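Side-chain contacts in cytochrome C (Marichromatium purpuratum 984, PDB 5LO9), which probably oxidises thiosulfate, and may reduce tetrathionate, passing electrons through a chain of covalently bound c-type hemes: residues 162-167 with 449-454; 255-260 with 356-361; 93-98 with 182-187. All coordinates share one frame; numbering follows the deposited sequence.

Contact 1 (162-167 with 449-454). With HEC (heme c), chain F.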
loop_
_atom_site.group_PDB
_atom_site.type_symbol
_atom_site.label_atom_id
_atom_site.label_comp_id
_atom_site.label_asym_id
_atom_site.label_seq_id
_atom_site.Cartn_x
_atom_site.Cartn_y
_atom_site.Cartn_z
ATOM N N GLU A 162 19.825 -42.698 -1.751
ATOM C CA GLU A 162 19.585 -41.681 -0.762
ATOM C C GLU A 162 18.081 -41.541 -0.493
ATOM O O GLU A 162 17.256 -41.935 -1.314
ATOM C CB GLU A 162 20.189 -40.360 -1.231
ATOM C CG GLU A 162 19.384 -39.553 -2.304
ATOM C CD GLU A 162 19.486 -40.051 -3.712
ATOM O OE1 GLU A 162 20.263 -40.982 -3.989
ATOM O OE2 GLU A 162 18.791 -39.457 -4.563
ATOM N N PRO A 163 17.708 -40.997 0.663
ATOM C CA PRO A 163 16.288 -40.890 1.012
ATOM C C PRO A 163 15.474 -40.181 -0.055
ATOM O O PRO A 163 15.905 -39.186 -0.626
ATOM C CB PRO A 163 16.311 -40.069 2.306
ATOM C CG PRO A 163 17.683 -40.289 2.883
ATOM C CD PRO A 163 18.588 -40.460 1.719
ATOM N N MET A 164 14.282 -40.704 -0.312
ATOM C CA MET A 164 13.265 -40.082 -1.168
ATOM C C MET A 164 13.789 -39.745 -2.551
ATOM O O MET A 164 13.172 -38.942 -3.266
ATOM C CB MET A 164 12.677 -38.830 -0.519
ATOM C CG MET A 164 12.211 -39.037 0.910
ATOM S SD MET A 164 11.534 -37.544 1.728
ATOM C CE MET A 164 9.803 -37.564 1.186
ATOM N N ALA A 165 14.924 -40.338 -2.930
ATOM C CA ALA A 165 15.516 -40.147 -4.253
ATOM C C ALA A 165 15.829 -38.675 -4.519
ATOM O O ALA A 165 15.878 -38.223 -5.672
ATOM C CB ALA A 165 14.579 -40.689 -5.330
ATOM N N LEU A 166 16.121 -37.933 -3.456
ATOM C CA LEU A 166 16.120 -36.480 -3.562
ATOM C C LEU A 166 17.181 -35.993 -4.550
ATOM O O LEU A 166 16.914 -35.087 -5.359
ATOM C CB LEU A 166 16.313 -35.869 -2.169
ATOM C CG LEU A 166 15.191 -36.098 -1.141
ATOM C CD1 LEU A 166 15.568 -35.463 0.186
ATOM C CD2 LEU A 166 13.858 -35.564 -1.629
ATOM N N MET A 167 18.392 -36.570 -4.491
ATOM C CA MET A 167 19.476 -36.081 -5.325
ATOM C C MET A 167 19.413 -36.640 -6.720
ATOM O O MET A 167 20.006 -36.063 -7.629
ATOM C CB MET A 167 20.851 -36.404 -4.747
ATOM C CG MET A 167 21.343 -35.402 -3.685
ATOM S SD MET A 167 21.293 -33.685 -4.205
ATOM C CE MET A 167 22.432 -33.647 -5.561
ATOM N N ASN A 449 2.620 -28.292 -1.526
ATOM C CA ASN A 449 3.976 -27.797 -1.350
ATOM C C ASN A 449 4.896 -28.705 -0.574
ATOM O O ASN A 449 6.111 -28.441 -0.568
ATOM C CB ASN A 449 3.950 -26.431 -0.670
ATOM C CG ASN A 449 3.302 -25.410 -1.545
ATOM O OD1 ASN A 449 3.846 -25.030 -2.580
ATOM N ND2 ASN A 449 2.113 -25.002 -1.180
ATOM N N MET A 450 4.385 -29.777 0.036
ATOM C CA MET A 450 5.275 -30.620 0.821
ATOM C C MET A 450 5.040 -32.090 0.502
ATOM O O MET A 450 3.891 -32.543 0.438
ATOM C CB MET A 450 5.101 -30.419 2.327
ATOM C CG MET A 450 5.649 -29.098 2.807
ATOM S SD MET A 450 7.435 -29.044 2.841
ATOM C CE MET A 450 7.760 -27.423 2.175
ATOM N N PRO A 451 6.108 -32.875 0.399
ATOM C CA PRO A 451 7.500 -32.475 0.653
ATOM C C PRO A 451 8.117 -31.469 -0.289
ATOM O O PRO A 451 7.786 -31.475 -1.457
ATOM C CB PRO A 451 8.263 -33.778 0.531
ATOM C CG PRO A 451 7.285 -34.811 0.872
ATOM C CD PRO A 451 5.992 -34.318 0.238
ATOM N N LEU A 452 9.064 -30.695 0.247
ATOM C CA LEU A 452 9.742 -29.607 -0.459
ATOM C C LEU A 452 9.996 -29.908 -1.927
ATOM O O LEU A 452 9.539 -29.173 -2.812
ATOM C CB LEU A 452 11.069 -29.335 0.235
ATOM C CG LEU A 452 11.892 -28.200 -0.283
ATOM C CD1 LEU A 452 11.215 -26.882 0.055
ATOM C CD2 LEU A 452 13.272 -28.357 0.344
ATOM N N LEU A 453 10.678 -31.022 -2.187
ATOM C CA LEU A 453 10.979 -31.488 -3.534
ATOM C C LEU A 453 9.955 -32.534 -3.927
ATOM O O LEU A 453 9.679 -33.463 -3.164
ATOM C CB LEU A 453 12.390 -32.067 -3.605
ATOM C CG LEU A 453 12.949 -32.468 -4.958
ATOM C CD1 LEU A 453 12.784 -31.365 -5.987
ATOM C CD2 LEU A 453 14.437 -32.886 -4.788
ATOM N N ASP A 454 9.402 -32.383 -5.120
ATOM C CA ASP A 454 8.229 -33.158 -5.489
ATOM C C ASP A 454 8.582 -34.549 -6.015
ATOM O O ASP A 454 8.043 -34.973 -7.040
ATOM C CB ASP A 454 7.347 -32.419 -6.516
ATOM C CG ASP A 454 8.075 -32.042 -7.783
ATOM O OD1 ASP A 454 9.318 -32.076 -7.856
ATOM O OD2 ASP A 454 7.355 -31.749 -8.743
HETATM FE FE HEC F . 8.237 -29.273 4.974
HETATM C CHA HEC F . 8.158 -25.805 5.361
HETATM C CHB HEC F . 5.058 -29.566 6.396
HETATM C CHC HEC F . 8.221 -32.642 4.178
HETATM C CHD HEC F . 11.661 -29.105 4.128
HETATM N NA HEC F . 6.853 -27.924 5.757
HETATM C C1A HEC F . 7.007 -26.594 5.840
HETATM C C2A HEC F . 5.834 -25.940 6.483
HETATM C C3A HEC F . 4.925 -27.035 6.767
HETATM C C4A HEC F . 5.666 -28.231 6.283
HETATM C CMA HEC F . 3.572 -26.921 7.400
HETATM C CAA HEC F . 5.558 -24.500 6.768
HETATM C CBA HEC F . 5.290 -24.362 8.270
HETATM C CGA HEC F . 6.329 -23.563 9.008
HETATM O O1A HEC F . 7.268 -23.072 8.364
HETATM O O2A HEC F . 6.184 -23.451 10.244
HETATM N NB HEC F . 6.876 -30.815 5.237
HETATM C C1B HEC F . 5.685 -30.751 5.818
HETATM C C2B HEC F . 4.978 -32.051 5.827
HETATM C C3B HEC F . 5.908 -32.958 5.162
HETATM C C4B HEC F . 7.044 -32.070 4.823
HETATM C CMB HEC F . 3.643 -32.353 6.404
HETATM C CAB HEC F . 5.745 -34.423 4.854
HETATM C CBB HEC F . 4.531 -34.554 3.966
HETATM N NC HEC F . 9.674 -30.631 4.292
HETATM C C1C HEC F . 9.478 -31.917 4.038
HETATM C C2C HEC F . 10.693 -32.632 3.618
HETATM C C3C HEC F . 11.715 -31.604 3.603
HETATM C C4C HEC F . 10.969 -30.402 4.059
HETATM C CMC HEC F . 10.813 -34.088 3.306
HETATM C CAC HEC F . 13.189 -31.676 3.297
HETATM C CBC HEC F . 13.595 -32.293 2.001
HETATM N ND HEC F . 9.633 -27.737 4.762
HETATM C C1D HEC F . 10.921 -27.860 4.410
HETATM C C2D HEC F . 11.593 -26.535 4.327
HETATM C C3D HEC F . 10.558 -25.576 4.673
HETATM C C4D HEC F . 9.386 -26.425 4.919
HETATM C CMD HEC F . 12.998 -26.214 3.966
HETATM C CAD HEC F . 10.716 -24.098 4.756
HETATM C CBD HEC F . 10.727 -23.586 3.318
HETATM C CGD HEC F . 11.743 -22.470 3.108
HETATM O O1D HEC F . 12.502 -22.083 4.014
HETATM O O2D HEC F . 11.820 -21.963 1.985
#
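Met164 and Pro451 touch across the junction of two cytochrome c units, each built round a heme c whose iron has a histidine and a methionine as axial ligands. The Met164 side chain crosses that of Pro451 at about a right angle, with Met164 CE 3.7 Å from Pro451 CG. Its straight run (chi2 179°) carries Met164 SD to 3.9 Å from the heme methyl CMC, and the bend at chi3 (85°) turns CE to the proline. Met164 thus lines part of the neighbouring unit's heme pocket.

Residues 449-454 form the loop that delivers the axial methionine of that heme. Met450 CB stands over one face of the porphyrin, 3.4 Å from the pyrrole nitrogen NB, and CG continues on the same face. A bend at chi2 (-73°) then brings Met450 SD to the iron, where it binds FE at 2.3 Å, across from His406. From the sulfur the terminal methyl passes to the opposite pyrrole, Met450 CE lying 3.2 Å from heme ND. Next in the chain, Pro451 follows a cis peptide bond and rests against the porphyrin margin at CHC, with Leu452 beside CHD.

The second touching pair is Leu166 with Leu453, whose side chains run alongside each other, pointing opposite ways, their CD2 methyls 4.2 Å apart. Both line the pocket of the other heme, whose iron is bound by Met167 and His125. No hydrogen bond joins the two segments, but close by Asp454 forms a salt bridge with Arg173, and Met164 O is hydrogen-bonded to Thr455 OG1. Between the two hemes the side-chain packing is largely apolar. The CD2 methyl of Leu453 lies 3.4 Å from Leu166 O.

Contact 2 (255-260 with 356-361); sequences GPLGEM and LQSYIF. With EDO (1,2-ethanediol), chain B; EDO (1,2-ethanediol), chain S.
Leu257 lays one branch over Ser358, its CD1 methyl 4.0 Å from the serine OG. With CG turned opposite its own backbone N (chi1 180°), the leucine reaches across from helix 256-269 toward helix 351-363. Met260, one turn further along, adds its CB at 4.3 Å from the same Ser358 OG. The backbones are nearest here, with the CA atoms of Met260 and Ser358 6.5 Å apart, an approach that the small serine side chain permits. No hydrogen bond crosses between the two segments, and the contact rests on these few side-chain atoms meeting round one hydroxyl.

Although it faces two apolar groups, that hydroxyl is satisfied within its own helix: OG lies beside the backbone N (chi1 -69°) and is hydrogen-bonded to Asp354 O one turn earlier. The remainder of Met260 leans along that helix on Leu351 and Ala355. On the far flank, Gln357 OE1 accepts a hydrogen bond of 2.9 Å from O1 of an ethanediol molecule, probably from the crystallisation liquor.

A second subunit closes over part of this seam, its Val320 touching Leu257 and its Pro311 touching Ser358. Two helices, one preceding the Cys-X-X-Cys-His heme motif and one following it, packed together, are consistent with the paired N- and C-terminal helices of class I cytochromes c.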
loop_
_atom_site.group_PDB
_atom_site.type_symbol
_atom_site.label_atom_id
_atom_site.label_comp_id
_atom_site.label_asym_id
_atom_site.label_seq_id
_atom_site.Cartn_x
_atom_site.Cartn_y
_atom_site.Cartn_z
ATOM N N GLY A 255 18.387 2.971 -6.825
ATOM C CA GLY A 255 18.597 3.927 -5.774
ATOM C C GLY A 255 18.048 3.429 -4.466
ATOM O O GLY A 255 17.782 2.240 -4.283
ATOM N N PRO A 256 17.783 4.351 -3.560
ATOM C CA PRO A 256 17.447 3.950 -2.191
ATOM C C PRO A 256 16.309 2.965 -2.098
ATOM O O PRO A 256 16.367 2.040 -1.282
ATOM C CB PRO A 256 17.062 5.275 -1.537
ATOM C CG PRO A 256 17.827 6.327 -2.302
ATOM C CD PRO A 256 17.810 5.809 -3.733
ATOM N N LEU A 257 15.282 3.102 -2.927
ATOM C CA LEU A 257 14.206 2.122 -2.884
ATOM C C LEU A 257 14.734 0.706 -3.057
ATOM O O LEU A 257 14.214 -0.231 -2.447
ATOM C CB LEU A 257 13.187 2.405 -3.972
ATOM C CG LEU A 257 12.038 1.406 -3.990
ATOM C CD1 LEU A 257 11.295 1.449 -2.652
ATOM C CD2 LEU A 257 11.074 1.718 -5.126
ATOM N N GLY A 258 15.717 0.524 -3.950
ATOM C CA GLY A 258 16.316 -0.788 -4.156
ATOM C C GLY A 258 17.018 -1.358 -2.936
ATOM O O GLY A 258 16.968 -2.567 -2.692
ATOM N N GLU A 259 17.717 -0.509 -2.177
ATOM C CA GLU A 259 18.325 -0.963 -0.936
ATOM C C GLU A 259 17.277 -1.426 0.063
ATOM O O GLU A 259 17.532 -2.360 0.825
ATOM C CB GLU A 259 19.176 0.145 -0.314
ATOM C CG GLU A 259 20.584 0.344 -0.887
ATOM C CD GLU A 259 21.326 -0.965 -1.240
ATOM O OE1 GLU A 259 21.109 -2.018 -0.570
ATOM O OE2 GLU A 259 22.134 -0.925 -2.208
ATOM N N MET A 260 16.108 -0.785 0.090
ATOM C CA MET A 260 15.037 -1.198 0.994
ATOM C C MET A 260 14.355 -2.458 0.498
ATOM O O MET A 260 13.849 -3.259 1.299
ATOM C CB MET A 260 13.975 -0.114 1.156
ATOM C CG MET A 260 14.338 1.048 2.049
ATOM S SD MET A 260 14.526 0.742 3.825
ATOM C CE MET A 260 12.806 0.368 4.235
ATOM N N LEU A 356 9.582 -4.573 4.437
ATOM C CA LEU A 356 8.754 -5.677 4.001
ATOM C C LEU A 356 7.726 -5.197 3.000
ATOM O O LEU A 356 7.496 -5.848 1.973
ATOM C CB LEU A 356 8.081 -6.356 5.188
ATOM C CG LEU A 356 8.988 -7.227 6.078
ATOM C CD1 LEU A 356 8.292 -7.540 7.422
ATOM C CD2 LEU A 356 9.354 -8.498 5.343
ATOM N N GLN A 357 7.123 -4.042 3.255
ATOM C CA GLN A 357 6.170 -3.527 2.286
ATOM C C GLN A 357 6.852 -3.123 0.985
ATOM O O GLN A 357 6.262 -3.259 -0.082
ATOM C CB GLN A 357 5.408 -2.354 2.854
ATOM C CG GLN A 357 4.436 -2.766 3.916
ATOM C CD GLN A 357 3.524 -1.658 4.342
ATOM O OE1 GLN A 357 2.416 -1.516 3.818
ATOM N NE2 GLN A 357 3.981 -0.852 5.286
ATOM N N SER A 358 8.083 -2.647 1.032
ATOM C CA SER A 358 8.757 -2.318 -0.223
ATOM C C SER A 358 9.071 -3.574 -1.027
ATOM O O SER A 358 8.896 -3.608 -2.256
ATOM C CB SER A 358 10.043 -1.550 0.054
ATOM O OG SER A 358 9.755 -0.260 0.565
ATOM N N TYR A 359 9.548 -4.614 -0.347
ATOM C CA TYR A 359 9.856 -5.860 -1.026
ATOM C C TYR A 359 8.596 -6.440 -1.638
ATOM O O TYR A 359 8.588 -6.840 -2.811
ATOM C CB TYR A 359 10.487 -6.839 -0.034
ATOM C CG TYR A 359 10.710 -8.213 -0.569
ATOM C CD1 TYR A 359 11.537 -8.420 -1.646
ATOM C CD2 TYR A 359 10.066 -9.303 -0.022
ATOM C CE1 TYR A 359 11.735 -9.668 -2.155
ATOM C CE2 TYR A 359 10.264 -10.575 -0.530
ATOM C CZ TYR A 359 11.112 -10.746 -1.593
ATOM O OH TYR A 359 11.311 -12.001 -2.112
ATOM N N ILE A 360 7.501 -6.450 -0.878
ATOM C CA ILE A 360 6.279 -7.046 -1.393
ATOM C C ILE A 360 5.749 -6.245 -2.567
ATOM O O ILE A 360 5.225 -6.805 -3.528
ATOM C CB ILE A 360 5.244 -7.153 -0.277
ATOM C CG1 ILE A 360 5.688 -8.187 0.764
ATOM C CG2 ILE A 360 3.929 -7.518 -0.849
ATOM C CD1 ILE A 360 4.975 -8.062 2.139
ATOM N N PHE A 361 5.821 -4.926 -2.474
ATOM C CA PHE A 361 5.402 -4.050 -3.563
ATOM C C PHE A 361 6.190 -4.367 -4.810
ATOM O O PHE A 361 5.629 -4.519 -5.899
ATOM C CB PHE A 361 5.626 -2.589 -3.127
ATOM C CG PHE A 361 5.489 -1.529 -4.226
ATOM C CD1 PHE A 361 6.576 -0.744 -4.588
ATOM C CD2 PHE A 361 4.255 -1.260 -4.811
ATOM C CE1 PHE A 361 6.441 0.247 -5.550
ATOM C CE2 PHE A 361 4.120 -0.255 -5.768
ATOM C CZ PHE A 361 5.215 0.491 -6.142
HETATM C C1 EDO B . 15.476 -12.610 -2.823
HETATM O O1 EDO B . 15.530 -13.966 -2.428
HETATM C C2 EDO B . 14.431 -12.465 -3.942
HETATM O O2 EDO B . 13.151 -11.835 -3.690
HETATM C C1 EDO S . -1.227 -0.042 3.074
HETATM O O1 EDO S . -0.444 -0.836 4.013
HETATM C C2 EDO S . -1.514 -0.790 1.755
HETATM O O2 EDO S . -2.665 -1.728 1.858
#

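Contact 3 (93-98 with 182-187); sequences ARAPSD and LAAYFA
Ala184 O and Tyr185 O both hydrogen-bond to Thr188 OG1 at the end of helix 176-187, beside the place where Ala184 and Ala187 receive Ala95 and Ala93. Tyr185 O takes a further bond from Arg189 NE, which helps tie down the last turn. This is the C-terminal helix of the second cytochrome c unit, and residues 93-98 belong to the linker arriving from the first.

The linker is extended, so successive side chains alternate: Ala93 and Ala95 point toward the helix and Arg94 away from it. The methyl groups Ala95 CB and Ala184 CB meet at 4.3 Å. Behind them the backbones come close, Ala95 CA lying 5.5 Å from Ala184 CA, a spacing that two alanines allow. One helical turn on, the methyl of Ala187 points at the linker and comes between its two inward alanines, with Ala187 CB 4.5 Å from Ala93 CB and 4.6 Å from Ala95 CB. No hydrogen bond crosses between the segments, so small methyl groups and main chain make up the whole seam.

The other side of the helix belongs to the domain interior, where Tyr185 packs against helix 102-110 and Phe186 on Cys121, a heme-bound cysteine. At the helix terminus Ala93 CB lies 3.6 Å from Ala187 O.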
loop_
_atom_site.group_PDB
_atom_site.type_symbol
_atom_site.label_atom_id
_atom_site.label_comp_id
_atom_site.label_asym_id
_atom_site.label_seq_id
_atom_site.Cartn_x
_atom_site.Cartn_y
_atom_site.Cartn_z
ATOM N N ALA A 93 40.522 -27.802 -1.775
ATOM C CA ALA A 93 39.851 -27.540 -3.030
ATOM C C ALA A 93 40.592 -26.505 -3.865
ATOM O O ALA A 93 41.251 -25.596 -3.356
ATOM C CB ALA A 93 38.442 -27.048 -2.763
ATOM N N ARG A 94 40.459 -26.656 -5.169
ATOM C CA ARG A 94 40.966 -25.664 -6.105
ATOM C C ARG A 94 40.123 -25.776 -7.371
ATOM O O ARG A 94 40.251 -26.749 -8.122
ATOM C CB ARG A 94 42.453 -25.887 -6.391
ATOM C CG ARG A 94 43.089 -24.842 -7.350
ATOM C CD ARG A 94 44.563 -25.166 -7.617
ATOM N NE ARG A 94 45.218 -24.210 -8.513
ATOM C CZ ARG A 94 46.515 -24.240 -8.819
ATOM N NH1 ARG A 94 47.312 -25.189 -8.325
ATOM N NH2 ARG A 94 47.017 -23.325 -9.638
ATOM N N ALA A 95 39.272 -24.776 -7.609
ATOM C CA ALA A 95 38.361 -24.814 -8.731
ATOM C C ALA A 95 39.078 -24.344 -9.996
ATOM O O ALA A 95 40.039 -23.569 -9.924
ATOM C CB ALA A 95 37.153 -23.920 -8.477
ATOM N N PRO A 96 38.618 -24.798 -11.161
ATOM C CA PRO A 96 39.222 -24.370 -12.427
ATOM C C PRO A 96 39.028 -22.888 -12.741
ATOM O O PRO A 96 37.996 -22.281 -12.427
ATOM C CB PRO A 96 38.502 -25.232 -13.466
ATOM C CG PRO A 96 37.723 -26.248 -12.690
ATOM C CD PRO A 96 37.454 -25.666 -11.375
ATOM N N SER A 97 40.037 -22.325 -13.413
ATOM C CA SER A 97 39.988 -20.958 -13.926
ATOM C C SER A 97 39.085 -20.816 -15.148
ATOM O O SER A 97 38.706 -19.691 -15.484
ATOM C CB SER A 97 41.392 -20.523 -14.284
ATOM O OG SER A 97 41.963 -21.520 -15.135
ATOM N N ASP A 98 38.782 -21.920 -15.844
ATOM C CA ASP A 98 37.943 -21.926 -17.042
ATOM C C ASP A 98 36.449 -22.084 -16.734
ATOM O O ASP A 98 35.666 -22.368 -17.649
ATOM C CB ASP A 98 38.411 -23.047 -18.000
ATOM C CG ASP A 98 38.728 -24.402 -17.268
ATOM O OD1 ASP A 98 39.844 -24.485 -16.687
ATOM O OD2 ASP A 98 37.927 -25.387 -17.300
ATOM N N LEU A 182 27.865 -25.037 -10.351
ATOM C CA LEU A 182 27.524 -25.400 -8.981
ATOM C C LEU A 182 28.699 -26.045 -8.284
ATOM O O LEU A 182 28.895 -25.859 -7.082
ATOM C CB LEU A 182 26.321 -26.334 -8.969
ATOM C CG LEU A 182 25.030 -25.565 -9.286
ATOM C CD1 LEU A 182 23.933 -26.434 -9.790
ATOM C CD2 LEU A 182 24.553 -24.890 -8.055
ATOM N N ALA A 183 29.456 -26.858 -8.994
ATOM C CA ALA A 183 30.605 -27.467 -8.348
ATOM C C ALA A 183 31.660 -26.423 -8.051
ATOM O O ALA A 183 32.259 -26.415 -6.968
ATOM C CB ALA A 183 31.162 -28.573 -9.223
ATOM N N ALA A 184 31.893 -25.515 -8.995
ATOM C CA ALA A 184 32.884 -24.469 -8.740
ATOM C C ALA A 184 32.418 -23.534 -7.630
ATOM O O ALA A 184 33.202 -23.174 -6.744
ATOM C CB ALA A 184 33.172 -23.690 -10.022
ATOM N N TYR A 185 31.132 -23.176 -7.640
ATOM C CA TYR A 185 30.599 -22.306 -6.609
ATOM C C TYR A 185 30.830 -22.905 -5.234
ATOM O O TYR A 185 31.465 -22.289 -4.376
ATOM C CB TYR A 185 29.104 -22.071 -6.845
ATOM C CG TYR A 185 28.484 -21.164 -5.805
ATOM C CD1 TYR A 185 28.488 -19.785 -5.955
ATOM C CD2 TYR A 185 27.958 -21.686 -4.634
ATOM C CE1 TYR A 185 27.946 -18.946 -4.976
ATOM C CE2 TYR A 185 27.422 -20.868 -3.664
ATOM C CZ TYR A 185 27.425 -19.490 -3.832
ATOM O OH TYR A 185 26.879 -18.679 -2.854
ATOM N N PHE A 186 30.381 -24.134 -5.020
ATOM C CA PHE A 186 30.473 -24.683 -3.671
ATOM C C PHE A 186 31.903 -25.057 -3.326
ATOM O O PHE A 186 32.283 -25.007 -2.152
ATOM C CB PHE A 186 29.530 -25.882 -3.501
ATOM C CG PHE A 186 28.123 -25.469 -3.227
ATOM C CD1 PHE A 186 27.798 -24.850 -2.023
ATOM C CD2 PHE A 186 27.134 -25.637 -4.183
ATOM C CE1 PHE A 186 26.500 -24.438 -1.761
ATOM C CE2 PHE A 186 25.845 -25.229 -3.939
ATOM C CZ PHE A 186 25.521 -24.624 -2.723
ATOM N N ALA A 187 32.715 -25.406 -4.320
ATOM C CA ALA A 187 34.118 -25.683 -4.035
ATOM C C ALA A 187 34.852 -24.436 -3.540
ATOM O O ALA A 187 35.807 -24.545 -2.764
ATOM C CB ALA A 187 34.787 -26.268 -5.274
#

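How the contacts relate
Contact 1 is the buried one, wedged between two hemes and holding axial ligands of both; contacts 2 and 3 are partly buried and lie further from the chain centre. Helix 166-171 of contact 1 is followed by helix 176-187 of contact 3, so one heme unit supplies one side of each, and their nearest atoms are about 8 Å apart. Contact 2 belongs to a different heme unit, within the loop that contact 1 closes, its centre 33 Å from the centre of each other contact. None has a hydrogen bond across its segments: methionine, proline and leucine meet in contact 1, larger apolar chains meet a serine in contact 2, and alanines dominate contact 3. Contact 2 alone is packed by the second subunit.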